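Local coordinates for protein type II secretion chaperone CpaB (Acinetobacter nosocomialis M2, PDB 6O38) that appears to act as a dedicated type II secretion chaperone that binds the secreted metalloprotease CpaA, with which it forms a chaperone-substrate complex, at residues F88-Y93 / G159-M164; Y93-T98 / I143-G148; Q109-W114 / T131-D136; D136-M141 / E153-V158. One frame throughout, in Å; residues are numbered along the deposited sequence.

Contact 1 (F88-Y93 / G159-M164); sequences FQMLEY and GLVQTM
The ring of Tyr93 presents its hydroxyl edge to the strand 159-163: Val161 O lies near the ring plane, 3.6 Å from Tyr93 OH, while the CA of Gln162 approaches Tyr93 OH obliquely at 3.9 Å. The ring also meets that of Tyr150, their planes nearly parallel at about 10°. The contact is consistent with an antiparallel sheet so curved that strands distant in its order meet through their side chains. Strands 85-90 and 158-163 are not neighbours in the sheet, and no backbone hydrogen bond joins them here; Met90 and Val161, whose CA atoms are 8.7 Å apart, face each other across its inner side. The chain leaves strand 85-90 through a 3-10 segment, 91-93. With CG of Tyr93 beside the backbone N and opposite the carbonyl carbon (chi1 -62°), the ring reaches across so that its hydroxyl arrives at Val161 O. Thr163 is more distant, its OG1 4.5 Å from Tyr93 CZ. Deeper in the interior the contact is apolar. Met68 of strand 68-72 touches Met90, Tyr93 and Val161 alike, and Ile143 also packs against Met90. On the outside, Leu91 and Glu92 pack against Asn35 and Tyr59 of the CpaA chain. Met90 is a selenomethionine, and its side chain crosses that of Val161 at about a right angle. Its last bend (chi3 -77°) turns CE away, leaving SE to meet Val161 CG1 at 4.1 Å.

Contact 2 (Y93-T98 / I143-G148); sequences YGINRT and IFTEKG
Glu146 OE2 is gripped by both terminal nitrogens of Arg97. The main bond of this salt bridge comes from Arg97 NH2 to the syn lone pair of Glu146 OE2, 3.0 Å long and nearly in the guanidinium plane; the one from Arg97 NH1 is weak. The carboxylate stands almost perpendicular to the guanidinium, the planes 83° apart. Arg97 NH1 also passes Thr145 CB at 3.6 Å, and Phe118 makes a cation-pi contact with the same guanidinium. Thr145 is anchored in turn: its OG1 donates to Gly148 O over 2.8 Å, the carbonyl that also takes the bond from Thr145 N. Ile95 CD1 lies 3.8 Å from Thr145 OG1 and also approaches Lys147 CB. From the CpaA chain, Glu70 accepts from Asn96 N and lies at weak ion-pair distance from Arg97 and Lys147. The arrangement thus sets the type I beta turn Thr145-Gly148 of a beta hairpin against a G1 beta bulge, in which Gly94 and Ile95 both face Met90.

Contact 3 (Q109-W114 / T131-D136); sequences QDIVRW and TQSQKD
Strands 111-114 and 131-133 run antiparallel, their axes approaching to 4.7 Å at 159°, as the arms of a beta hairpin; Val112 and Gln132 form the hydrogen-bonded pair, with Gln132 N to Val112 O at 2.9 Å. Where the strands end, Asp110 gathers the backbone of the facing loop. Its carbonyl O accepts from Gln134 N at 3.0 Å, and its carboxylate, held out with CG opposite the backbone N (chi1 179°), takes Lys135 N on the syn lone pair of OD1. Ser133 OG donates to OD2 of the same carboxylate, although the modelled length is doubtfully short; OD2 is shared with Ser392 of the CpaA chain. On the face carrying Ile111, Arg113 and Thr131, the threonine sits in the middle. Its CG2 meets Ile111 CG2 at 3.5 Å and lies over one face of the Arg113 guanidinium, 3.9 Å above the plane. Glu400 of the CpaA chain engages both residues, by a salt bridge to Arg113 and a hydrogen bond with Thr131 OG1. On the other face, with Val112 and Gln132, the ring of Trp114 has Val112 CG1 over it, offset toward the rim, and Gln132 CB at its edge, 3.9 Å from Trp114 CZ3. Gln132 OE1 is held by Tyr72 and Thr139. Strands 95-106 and 138-145 flank the hairpin in the sheet, and helix 74-78 covers the Trp114 face, with Ile77 touching both Trp114 and Gln132.

Contact 4 (D136-M141 / E153-V158); sequences DHYTIM and EIKDGV
With chi1 at -175° in Tyr138 and -179° in Glu153, both side chains swing out opposite their backbone N on the same face of the sheet, and the extended glutamate brings its carboxylate to the edge of the phenol. The setting is a beta hairpin, strands 138-145 and 148-155. Tyr138 OH donates to Glu153 OE2, which lies in the ring plane, with ring and carboxylate at 90°; the modelled length is too short to be trusted in detail. Arg397 of the CpaA chain forms a salt bridge to this same oxygen. Lys155, on the same face, brings its CD to 4.2 Å from the ring edge at Tyr138 CD1, while its NZ bonds to Leu389 O of the CpaA chain. Three backbone bonds zip the arms together. Ile154 N reaches Thr139 O at 2.9 Å, Thr139 N reaches Ile154 O at 3.0 Å, and beyond them Asp156 N meets His137 O at 2.8 Å. His137 centres an inverse gamma turn just before its strand, and a type I' turn from Lys155 to Val158 leads into strand 158-163. Opposite the CpaA-facing residues, Ile154 and Met141, a selenomethionine, pack inward beside Tyr72. There Met141 CE comes to 3.6 Å from Ile154 CD1.

Overall arrangement
All four contacts belong to one curved antiparallel sheet. Contacts 3 and 4 join sequence-adjacent strands of two hairpins; they share Asp136, their centres lie 10 Å apart, and strands 127-133 and 138-145 are neighbours. Contacts 1 and 2 instead link strands that are not neighbours in the sheet; they share Tyr93, with centres 9 Å apart. Contact 3 lies across the chain's centre from both, about 21 Å from contact 1 and 24 Å from contact 2. Along the chain, contact 1 spans all the others, contact 3 closes before contact 4 opens, and contacts 2 and 4 alternate. Local hairpins thus build the sheet, and the long-range contacts are consistent with its closing on itself, while residues at every contact meet the CpaA chain.

Contact 1 (F88-Y93 / G159-M164)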
loop_
_atom_site.group_PDB
_atom_site.type_symbol
_atom_site.label_atom_id
_atom_site.label_comp_id
_atom_site.label_asym_id
_atom_site.label_seq_id
_atom_site.Cartn_x
_atom_site.Cartn_y
_atom_site.Cartn_z
ATOM N N PHE G 88 -9.509 3.077 10.935
ATOM C CA PHE G 88 -8.203 3.684 11.154
ATOM C C PHE G 88 -8.293 5.183 10.908
ATOM O O PHE G 88 -8.898 5.623 9.925
ATOM C CB PHE G 88 -7.138 3.077 10.232
ATOM C CG PHE G 88 -6.952 1.597 10.405
ATOM C CD1 PHE G 88 -6.077 1.101 11.359
ATOM C CD2 PHE G 88 -7.641 0.701 9.604
ATOM C CE1 PHE G 88 -5.900 -0.261 11.516
ATOM C CE2 PHE G 88 -7.466 -0.661 9.756
ATOM C CZ PHE G 88 -6.597 -1.143 10.713
ATOM N N GLN G 89 -7.686 5.967 11.799
ATOM C CA GLN G 89 -7.656 7.421 11.671
ATOM C C GLN G 89 -6.216 7.900 11.800
ATOM O O GLN G 89 -5.624 7.826 12.881
ATOM C CB GLN G 89 -8.551 8.093 12.713
ATOM C CG GLN G 89 -10.027 8.080 12.349
ATOM C CD GLN G 89 -10.854 9.001 13.221
ATOM O OE1 GLN G 89 -10.404 9.443 14.278
ATOM N NE2 GLN G 89 -12.069 9.300 12.780
HETATM N N MSE G 90 -5.661 8.381 10.693
HETATM C CA MSE G 90 -4.307 8.921 10.644
HETATM C C MSE G 90 -4.317 10.228 9.857
HETATM O O MSE G 90 -3.539 10.404 8.920
HETATM C CB MSE G 90 -3.344 7.909 10.025
HETATM C CG MSE G 90 -3.016 6.749 10.951
HETATM SE SE MSE G 90 -2.226 5.222 10.042
HETATM C CE MSE G 90 -3.847 4.509 9.237
ATOM N N LEU G 91 -5.230 11.122 10.255
ATOM C CA LEU G 91 -5.584 12.294 9.453
ATOM C C LEU G 91 -4.362 13.060 8.955
ATOM O O LEU G 91 -4.360 13.558 7.822
ATOM C CB LEU G 91 -6.494 13.223 10.262
ATOM C CG LEU G 91 -7.968 12.834 10.427
ATOM C CD1 LEU G 91 -8.152 11.658 11.379
ATOM C CD2 LEU G 91 -8.784 14.033 10.889
ATOM N N GLU G 92 -3.319 13.176 9.781
ATOM C CA GLU G 92 -2.121 13.884 9.338
ATOM C C GLU G 92 -1.501 13.218 8.116
ATOM O O GLU G 92 -0.934 13.902 7.256
ATOM C CB GLU G 92 -1.095 13.967 10.467
ATOM C CG GLU G 92 0.072 14.896 10.153
ATOM C CD GLU G 92 1.341 14.525 10.892
ATOM O OE1 GLU G 92 1.300 13.590 11.719
ATOM O OE2 GLU G 92 2.385 15.166 10.639
ATOM N N TYR G 93 -1.603 11.896 8.020
ATOM C CA TYR G 93 -1.135 11.157 6.855
ATOM C C TYR G 93 -2.214 10.995 5.793
ATOM O O TYR G 93 -1.978 10.315 4.789
ATOM C CB TYR G 93 -0.619 9.779 7.280
ATOM C CG TYR G 93 0.564 9.827 8.220
ATOM C CD1 TYR G 93 1.447 10.900 8.205
ATOM C CD2 TYR G 93 0.798 8.801 9.125
ATOM C CE1 TYR G 93 2.529 10.949 9.065
ATOM C CE2 TYR G 93 1.877 8.839 9.988
ATOM C CZ TYR G 93 2.740 9.915 9.953
ATOM O OH TYR G 93 3.816 9.958 10.810
ATOM N N GLY G 159 2.084 3.690 21.540
ATOM C CA GLY G 159 2.712 3.237 20.318
ATOM C C GLY G 159 3.106 4.392 19.423
ATOM O O GLY G 159 2.873 5.561 19.737
ATOM N N LEU G 160 3.715 4.042 18.293
ATOM C CA LEU G 160 4.217 5.018 17.335
ATOM C C LEU G 160 3.875 4.562 15.926
ATOM O O LEU G 160 4.206 3.437 15.539
ATOM C CB LEU G 160 5.733 5.199 17.477
ATOM C CG LEU G 160 6.392 6.269 16.603
ATOM C CD1 LEU G 160 5.910 7.658 16.993
ATOM C CD2 LEU G 160 7.909 6.176 16.693
ATOM N N VAL G 161 3.215 5.432 15.167
ATOM C CA VAL G 161 2.905 5.186 13.765
ATOM C C VAL G 161 3.761 6.115 12.919
ATOM O O VAL G 161 3.942 7.290 13.256
ATOM C CB VAL G 161 1.410 5.384 13.452
ATOM C CG1 VAL G 161 0.926 4.311 12.492
ATOM C CG2 VAL G 161 0.598 5.355 14.724
ATOM N N GLN G 162 4.283 5.585 11.818
ATOM C CA GLN G 162 5.171 6.346 10.957
ATOM C C GLN G 162 5.107 5.777 9.549
ATOM O O GLN G 162 4.733 4.620 9.341
ATOM C CB GLN G 162 6.616 6.308 11.472
ATOM C CG GLN G 162 7.188 4.899 11.556
ATOM C CD GLN G 162 8.583 4.861 12.149
ATOM O OE1 GLN G 162 8.955 5.719 12.947
ATOM N NE2 GLN G 162 9.363 3.859 11.759
ATOM N N THR G 163 5.472 6.611 8.582
ATOM C CA THR G 163 5.672 6.119 7.231
ATOM C C THR G 163 6.932 5.263 7.190
ATOM O O THR G 163 7.880 5.480 7.948
ATOM C CB THR G 163 5.784 7.280 6.241
ATOM O OG1 THR G 163 5.764 8.523 6.956
ATOM C CG2 THR G 163 4.626 7.250 5.254
HETATM N N MSE G 164 6.932 4.279 6.298
HETATM C CA MSE G 164 7.992 3.275 6.281
HETATM C C MSE G 164 9.351 3.849 5.886
HETATM O O MSE G 164 10.379 3.191 6.053
HETATM C CB MSE G 164 7.608 2.128 5.345
HETATM C CG MSE G 164 6.301 1.457 5.733
HETATM SE SE MSE G 164 6.368 -0.487 5.641
HETATM C CE MSE G 164 4.668 -0.884 6.514
#

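Contact 2 (Y93-T98 / I143-G148)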
loop_
_atom_site.group_PDB
_atom_site.type_symbol
_atom_site.label_atom_id
_atom_site.label_comp_id
_atom_site.label_asym_id
_atom_site.label_seq_id
_atom_site.Cartn_x
_atom_site.Cartn_y
_atom_site.Cartn_z
ATOM N N TYR G 93 -1.603 11.896 8.020
ATOM C CA TYR G 93 -1.135 11.157 6.855
ATOM C C TYR G 93 -2.214 10.995 5.793
ATOM O O TYR G 93 -1.978 10.315 4.789
ATOM C CB TYR G 93 -0.619 9.779 7.280
ATOM C CG TYR G 93 0.564 9.827 8.220
ATOM C CD1 TYR G 93 1.447 10.900 8.205
ATOM C CD2 TYR G 93 0.798 8.801 9.125
ATOM C CE1 TYR G 93 2.529 10.949 9.065
ATOM C CE2 TYR G 93 1.877 8.839 9.988
ATOM C CZ TYR G 93 2.740 9.915 9.953
ATOM O OH TYR G 93 3.816 9.958 10.810
ATOM N N GLY G 94 -3.385 11.597 5.991
ATOM C CA GLY G 94 -4.444 11.530 5.005
ATOM C C GLY G 94 -5.184 10.216 4.936
ATOM O O GLY G 94 -5.765 9.903 3.892
ATOM N N ILE G 95 -5.190 9.434 6.012
ATOM C CA ILE G 95 -5.844 8.131 6.038
ATOM C C ILE G 95 -7.020 8.201 7.000
ATOM O O ILE G 95 -6.839 8.430 8.202
ATOM C CB ILE G 95 -4.873 7.012 6.440
ATOM C CG1 ILE G 95 -3.639 7.035 5.539
ATOM C CG2 ILE G 95 -5.563 5.663 6.349
ATOM C CD1 ILE G 95 -3.945 6.790 4.078
ATOM N N ASN G 96 -8.226 8.003 6.468
ATOM C CA ASN G 96 -9.448 7.967 7.275
ATOM C C ASN G 96 -10.416 7.019 6.564
ATOM O O ASN G 96 -11.142 7.424 5.655
ATOM C CB ASN G 96 -10.039 9.359 7.447
ATOM C CG ASN G 96 -11.289 9.359 8.299
ATOM O OD1 ASN G 96 -11.433 8.549 9.214
ATOM N ND2 ASN G 96 -12.206 10.268 7.998
ATOM N N ARG G 97 -10.415 5.759 6.992
ATOM C CA ARG G 97 -11.172 4.729 6.293
ATOM C C ARG G 97 -11.477 3.592 7.256
ATOM O O ARG G 97 -10.892 3.490 8.338
ATOM C CB ARG G 97 -10.407 4.218 5.070
ATOM C CG ARG G 97 -9.100 3.517 5.405
ATOM C CD ARG G 97 -8.047 3.804 4.351
ATOM N NE ARG G 97 -8.549 3.560 3.003
ATOM C CZ ARG G 97 -7.952 3.986 1.896
ATOM N NH1 ARG G 97 -6.828 4.688 1.975
ATOM N NH2 ARG G 97 -8.479 3.720 0.709
ATOM N N THR G 98 -12.403 2.733 6.842
ATOM C CA THR G 98 -12.827 1.578 7.615
ATOM C C THR G 98 -12.431 0.291 6.900
ATOM O O THR G 98 -12.056 0.288 5.724
ATOM C CB THR G 98 -14.341 1.605 7.857
ATOM O OG1 THR G 98 -15.029 1.651 6.600
ATOM C CG2 THR G 98 -14.728 2.820 8.683
ATOM N N ILE G 143 -0.377 -1.370 7.795
ATOM C CA ILE G 143 -1.500 -0.755 7.098
ATOM C C ILE G 143 -1.035 -0.443 5.683
ATOM O O ILE G 143 -0.189 0.437 5.477
ATOM C CB ILE G 143 -2.001 0.501 7.822
ATOM C CG1 ILE G 143 -2.313 0.169 9.283
ATOM C CG2 ILE G 143 -3.228 1.068 7.125
ATOM C CD1 ILE G 143 -2.357 1.372 10.194
ATOM N N PHE G 144 -1.586 -1.159 4.706
ATOM C CA PHE G 144 -1.183 -1.038 3.308
ATOM C C PHE G 144 -2.340 -0.450 2.509
ATOM O O PHE G 144 -3.345 -1.127 2.269
ATOM C CB PHE G 144 -0.760 -2.394 2.748
ATOM C CG PHE G 144 0.397 -3.015 3.477
ATOM C CD1 PHE G 144 1.551 -2.290 3.717
ATOM C CD2 PHE G 144 0.328 -4.324 3.925
ATOM C CE1 PHE G 144 2.617 -2.860 4.389
ATOM C CE2 PHE G 144 1.391 -4.898 4.599
ATOM C CZ PHE G 144 2.536 -4.165 4.830
ATOM N N THR G 145 -2.192 0.803 2.093
ATOM C CA THR G 145 -3.156 1.479 1.240
ATOM C C THR G 145 -2.460 1.969 -0.022
ATOM O O THR G 145 -1.229 1.994 -0.114
ATOM C CB THR G 145 -3.820 2.656 1.966
ATOM O OG1 THR G 145 -2.882 3.730 2.096
ATOM C CG2 THR G 145 -4.304 2.236 3.345
ATOM N N GLU G 146 -3.268 2.360 -1.009
ATOM C CA GLU G 146 -2.713 2.937 -2.227
ATOM C C GLU G 146 -2.107 4.314 -1.982
ATOM O O GLU G 146 -1.282 4.764 -2.783
ATOM C CB GLU G 146 -3.792 3.031 -3.310
ATOM C CG GLU G 146 -4.882 4.063 -3.036
ATOM C CD GLU G 146 -5.846 3.644 -1.940
ATOM O OE1 GLU G 146 -5.825 2.462 -1.539
ATOM O OE2 GLU G 146 -6.625 4.504 -1.478
ATOM N N LYS G 147 -2.496 4.985 -0.896
ATOM C CA LYS G 147 -1.950 6.294 -0.564
ATOM C C LYS G 147 -0.645 6.215 0.216
ATOM O O LYS G 147 -0.015 7.254 0.438
ATOM C CB LYS G 147 -2.976 7.112 0.225
ATOM C CG LYS G 147 -4.214 7.485 -0.576
ATOM C CD LYS G 147 -5.197 8.290 0.260
ATOM C CE LYS G 147 -6.406 8.712 -0.561
ATOM N NZ LYS G 147 -7.385 9.491 0.247
ATOM N N GLY G 148 -0.234 5.033 0.641
ATOM C CA GLY G 148 0.979 4.891 1.424
ATOM C C GLY G 148 0.874 3.724 2.381
ATOM O O GLY G 148 -0.193 3.158 2.607
#

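Contact 3 (Q109-W114 / T131-D136)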
loop_
_atom_site.group_PDB
_atom_site.type_symbol
_atom_site.label_atom_id
_atom_site.label_comp_id
_atom_site.label_asym_id
_atom_site.label_seq_id
_atom_site.Cartn_x
_atom_site.Cartn_y
_atom_site.Cartn_z
ATOM N N GLN G 109 1.343 -19.880 20.742
ATOM C CA GLN G 109 0.479 -19.799 21.921
ATOM C C GLN G 109 0.268 -18.364 22.390
ATOM O O GLN G 109 -0.740 -18.073 23.044
ATOM C CB GLN G 109 1.013 -20.638 23.082
ATOM C CG GLN G 109 0.896 -22.136 22.920
ATOM C CD GLN G 109 1.341 -22.849 24.185
ATOM O OE1 GLN G 109 1.735 -22.200 25.155
ATOM N NE2 GLN G 109 1.257 -24.177 24.197
ATOM N N ASP G 110 1.181 -17.450 22.062
ATOM C CA ASP G 110 1.118 -16.111 22.625
ATOM C C ASP G 110 0.764 -15.016 21.628
ATOM O O ASP G 110 0.301 -13.950 22.049
ATOM C CB ASP G 110 2.459 -15.772 23.290
ATOM C CG ASP G 110 2.485 -14.379 23.875
ATOM O OD1 ASP G 110 1.648 -14.090 24.754
ATOM O OD2 ASP G 110 3.337 -13.574 23.445
ATOM N N ILE G 111 0.933 -15.253 20.331
ATOM C CA ILE G 111 0.774 -14.221 19.313
ATOM C C ILE G 111 -0.376 -14.614 18.394
ATOM O O ILE G 111 -0.437 -15.751 17.913
ATOM C CB ILE G 111 2.073 -14.011 18.515
ATOM C CG1 ILE G 111 3.210 -13.629 19.463
ATOM C CG2 ILE G 111 1.884 -12.942 17.467
ATOM C CD1 ILE G 111 4.568 -13.585 18.797
ATOM N N VAL G 112 -1.289 -13.673 18.164
ATOM C CA VAL G 112 -2.413 -13.847 17.253
ATOM C C VAL G 112 -2.358 -12.728 16.224
ATOM O O VAL G 112 -2.047 -11.581 16.562
ATOM C CB VAL G 112 -3.760 -13.837 18.009
ATOM C CG1 VAL G 112 -4.928 -13.934 17.042
ATOM C CG2 VAL G 112 -3.807 -14.969 19.025
ATOM N N ARG G 113 -2.652 -13.060 14.969
ATOM C CA ARG G 113 -2.638 -12.097 13.876
ATOM C C ARG G 113 -4.044 -11.920 13.325
ATOM O O ARG G 113 -4.707 -12.903 12.978
ATOM C CB ARG G 113 -1.694 -12.544 12.754
ATOM C CG ARG G 113 -1.497 -11.492 11.673
ATOM C CD ARG G 113 -0.758 -12.039 10.460
ATOM N NE ARG G 113 0.127 -13.155 10.783
ATOM C CZ ARG G 113 1.433 -13.034 10.999
ATOM N NH1 ARG G 113 2.011 -11.842 10.932
ATOM N NH2 ARG G 113 2.163 -14.103 11.284
ATOM N N TRP G 114 -4.494 -10.671 13.248
ATOM C CA TRP G 114 -5.735 -10.321 12.572
ATOM C C TRP G 114 -5.418 -9.743 11.199
ATOM O O TRP G 114 -4.517 -8.914 11.059
ATOM C CB TRP G 114 -6.546 -9.305 13.381
ATOM C CG TRP G 114 -7.154 -9.854 14.633
ATOM C CD1 TRP G 114 -8.430 -10.306 14.792
ATOM C CD2 TRP G 114 -6.517 -9.987 15.909
ATOM N NE1 TRP G 114 -8.627 -10.726 16.086
ATOM C CE2 TRP G 114 -7.467 -10.539 16.793
ATOM C CE3 TRP G 114 -5.237 -9.700 16.389
ATOM C CZ2 TRP G 114 -7.176 -10.808 18.128
ATOM C CZ3 TRP G 114 -4.950 -9.968 17.716
ATOM C CH2 TRP G 114 -5.915 -10.516 18.569
ATOM N N THR G 131 -0.810 -7.882 14.460
ATOM C CA THR G 131 -0.177 -9.025 15.104
ATOM C C THR G 131 0.176 -8.623 16.529
ATOM O O THR G 131 0.901 -7.643 16.739
ATOM C CB THR G 131 1.064 -9.466 14.330
ATOM O OG1 THR G 131 0.801 -9.382 12.924
ATOM C CG2 THR G 131 1.403 -10.899 14.662
ATOM N N GLN G 132 -0.333 -9.377 17.499
ATOM C CA GLN G 132 -0.338 -8.954 18.892
ATOM C C GLN G 132 0.148 -10.079 19.790
ATOM O O GLN G 132 -0.331 -11.213 19.688
ATOM C CB GLN G 132 -1.745 -8.522 19.312
ATOM C CG GLN G 132 -1.869 -8.079 20.755
ATOM C CD GLN G 132 -3.157 -7.325 21.010
ATOM O OE1 GLN G 132 -3.413 -6.284 20.404
ATOM N NE2 GLN G 132 -3.984 -7.855 21.903
ATOM N N SER G 133 1.093 -9.761 20.667
ATOM C CA SER G 133 1.528 -10.670 21.717
ATOM C C SER G 133 0.774 -10.356 23.002
ATOM O O SER G 133 0.564 -9.188 23.340
ATOM C CB SER G 133 3.035 -10.555 21.957
ATOM O OG SER G 133 3.414 -11.185 23.169
ATOM N N GLN G 134 0.343 -11.404 23.702
ATOM C CA GLN G 134 -0.381 -11.221 24.953
ATOM C C GLN G 134 0.566 -11.115 26.146
ATOM O O GLN G 134 0.381 -10.255 27.011
ATOM C CB GLN G 134 -1.393 -12.350 25.166
ATOM C CG GLN G 134 -2.191 -12.188 26.451
ATOM C CD GLN G 134 -3.330 -11.197 26.296
ATOM O OE1 GLN G 134 -3.710 -10.842 25.182
ATOM N NE2 GLN G 134 -3.876 -10.741 27.420
ATOM N N LYS G 135 1.567 -11.996 26.212
ATOM C CA LYS G 135 2.489 -12.005 27.345
ATOM C C LYS G 135 3.174 -10.653 27.495
ATOM O O LYS G 135 3.100 -10.015 28.550
ATOM C CB LYS G 135 3.517 -13.126 27.166
ATOM C CG LYS G 135 4.696 -13.086 28.130
ATOM C CD LYS G 135 5.684 -14.210 27.832
ATOM C CE LYS G 135 6.915 -14.135 28.724
ATOM N NZ LYS G 135 6.595 -14.403 30.151
ATOM N N ASP G 136 3.841 -10.196 26.442
ATOM C CA ASP G 136 4.308 -8.819 26.366
ATOM C C ASP G 136 3.243 -8.001 25.649
ATOM O O ASP G 136 2.861 -8.330 24.521
ATOM C CB ASP G 136 5.644 -8.730 25.631
ATOM C CG ASP G 136 6.535 -9.925 25.898
ATOM O OD1 ASP G 136 6.515 -10.438 27.035
ATOM O OD2 ASP G 136 7.245 -10.357 24.966
#

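Contact 4 (D136-M141 / E153-V158)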
loop_
_atom_site.group_PDB
_atom_site.type_symbol
_atom_site.label_atom_id
_atom_site.label_comp_id
_atom_site.label_asym_id
_atom_site.label_seq_id
_atom_site.Cartn_x
_atom_site.Cartn_y
_atom_site.Cartn_z
ATOM N N ASP G 136 3.841 -10.196 26.442
ATOM C CA ASP G 136 4.308 -8.819 26.366
ATOM C C ASP G 136 3.243 -8.001 25.649
ATOM O O ASP G 136 2.861 -8.330 24.521
ATOM C CB ASP G 136 5.644 -8.730 25.631
ATOM C CG ASP G 136 6.535 -9.925 25.898
ATOM O OD1 ASP G 136 6.515 -10.438 27.035
ATOM O OD2 ASP G 136 7.245 -10.357 24.966
ATOM N N HIS G 137 2.778 -6.927 26.287
ATOM C CA HIS G 137 1.714 -6.116 25.707
ATOM C C HIS G 137 2.261 -5.346 24.514
ATOM O O HIS G 137 2.464 -4.129 24.578
ATOM C CB HIS G 137 1.112 -5.173 26.751
ATOM C CG HIS G 137 0.428 -5.884 27.879
ATOM N ND1 HIS G 137 1.110 -6.650 28.799
ATOM C CD2 HIS G 137 -0.879 -5.950 28.230
ATOM C CE1 HIS G 137 0.253 -7.155 29.669
ATOM N NE2 HIS G 137 -0.960 -6.745 29.347
ATOM N N TYR G 138 2.498 -6.066 23.419
ATOM C CA TYR G 138 3.214 -5.564 22.257
ATOM C C TYR G 138 2.413 -5.891 21.007
ATOM O O TYR G 138 2.009 -7.042 20.808
ATOM C CB TYR G 138 4.608 -6.199 22.194
ATOM C CG TYR G 138 5.515 -5.681 21.105
ATOM C CD1 TYR G 138 6.261 -4.525 21.290
ATOM C CD2 TYR G 138 5.651 -6.365 19.905
ATOM C CE1 TYR G 138 7.103 -4.054 20.304
ATOM C CE2 TYR G 138 6.492 -5.902 18.912
ATOM C CZ TYR G 138 7.215 -4.747 19.117
ATOM O OH TYR G 138 8.052 -4.282 18.131
ATOM N N THR G 139 2.181 -4.881 20.171
ATOM C CA THR G 139 1.369 -5.028 18.971
ATOM C C THR G 139 2.056 -4.336 17.804
ATOM O O THR G 139 2.556 -3.217 17.944
ATOM C CB THR G 139 -0.036 -4.441 19.175
ATOM O OG1 THR G 139 -0.674 -5.095 20.278
ATOM C CG2 THR G 139 -0.886 -4.627 17.927
ATOM N N ILE G 140 2.078 -5.010 16.656
ATOM C CA ILE G 140 2.619 -4.462 15.418
ATOM C C ILE G 140 1.500 -4.408 14.388
ATOM O O ILE G 140 0.765 -5.387 14.212
ATOM C CB ILE G 140 3.805 -5.295 14.899
ATOM C CG1 ILE G 140 5.063 -4.997 15.719
ATOM C CG2 ILE G 140 4.053 -5.024 13.422
ATOM C CD1 ILE G 140 6.296 -5.721 15.229
HETATM N N MSE G 141 1.370 -3.268 13.714
HETATM C CA MSE G 141 0.356 -3.109 12.677
HETATM C C MSE G 141 0.971 -2.769 11.327
HETATM O O MSE G 141 1.868 -1.933 11.233
HETATM C CB MSE G 141 -0.644 -2.020 13.061
HETATM C CG MSE G 141 -1.383 -2.283 14.350
HETATM SE SE MSE G 141 -2.781 -0.967 14.647
HETATM C CE MSE G 141 -3.200 -1.437 16.484
ATOM N N GLU G 153 4.085 0.396 15.988
ATOM C CA GLU G 153 4.722 -0.428 17.008
ATOM C C GLU G 153 4.257 0.061 18.372
ATOM O O GLU G 153 4.546 1.199 18.756
ATOM C CB GLU G 153 6.246 -0.362 16.893
ATOM C CG GLU G 153 6.987 -1.212 17.906
ATOM C CD GLU G 153 8.475 -1.286 17.623
ATOM O OE1 GLU G 153 8.946 -0.557 16.726
ATOM O OE2 GLU G 153 9.171 -2.078 18.292
ATOM N N ILE G 154 3.547 -0.797 19.101
ATOM C CA ILE G 154 2.883 -0.421 20.343
ATOM C C ILE G 154 3.414 -1.285 21.478
ATOM O O ILE G 154 3.635 -2.489 21.305
ATOM C CB ILE G 154 1.351 -0.556 20.221
ATOM C CG1 ILE G 154 0.839 0.276 19.045
ATOM C CG2 ILE G 154 0.666 -0.123 21.506
ATOM C CD1 ILE G 154 -0.523 -0.142 18.553
ATOM N N LYS G 155 3.620 -0.664 22.639
ATOM C CA LYS G 155 4.103 -1.356 23.829
ATOM C C LYS G 155 3.424 -0.759 25.052
ATOM O O LYS G 155 3.582 0.435 25.326
ATOM C CB LYS G 155 5.626 -1.249 23.954
ATOM C CG LYS G 155 6.184 -1.778 25.267
ATOM C CD LYS G 155 6.236 -3.298 25.285
ATOM C CE LYS G 155 6.822 -3.809 26.592
ATOM N NZ LYS G 155 6.732 -5.292 26.704
ATOM N N ASP G 156 2.676 -1.591 25.780
ATOM C CA ASP G 156 1.995 -1.189 27.014
ATOM C C ASP G 156 1.027 -0.029 26.775
ATOM O O ASP G 156 0.988 0.945 27.529
ATOM C CB ASP G 156 3.004 -0.844 28.112
ATOM C CG ASP G 156 3.849 -2.034 28.523
ATOM O OD1 ASP G 156 3.333 -3.172 28.488
ATOM O OD2 ASP G 156 5.028 -1.833 28.882
ATOM N N GLY G 157 0.234 -0.143 25.710
ATOM C CA GLY G 157 -0.819 0.811 25.432
ATOM C C GLY G 157 -0.400 2.068 24.705
ATOM O O GLY G 157 -1.273 2.813 24.242
ATOM N N VAL G 158 0.898 2.336 24.583
ATOM C CA VAL G 158 1.402 3.497 23.861
ATOM C C VAL G 158 2.211 2.999 22.671
ATOM O O VAL G 158 2.927 1.996 22.772
ATOM C CB VAL G 158 2.245 4.417 24.772
ATOM C CG1 VAL G 158 3.428 3.664 25.366
ATOM C CG2 VAL G 158 2.710 5.655 24.014
#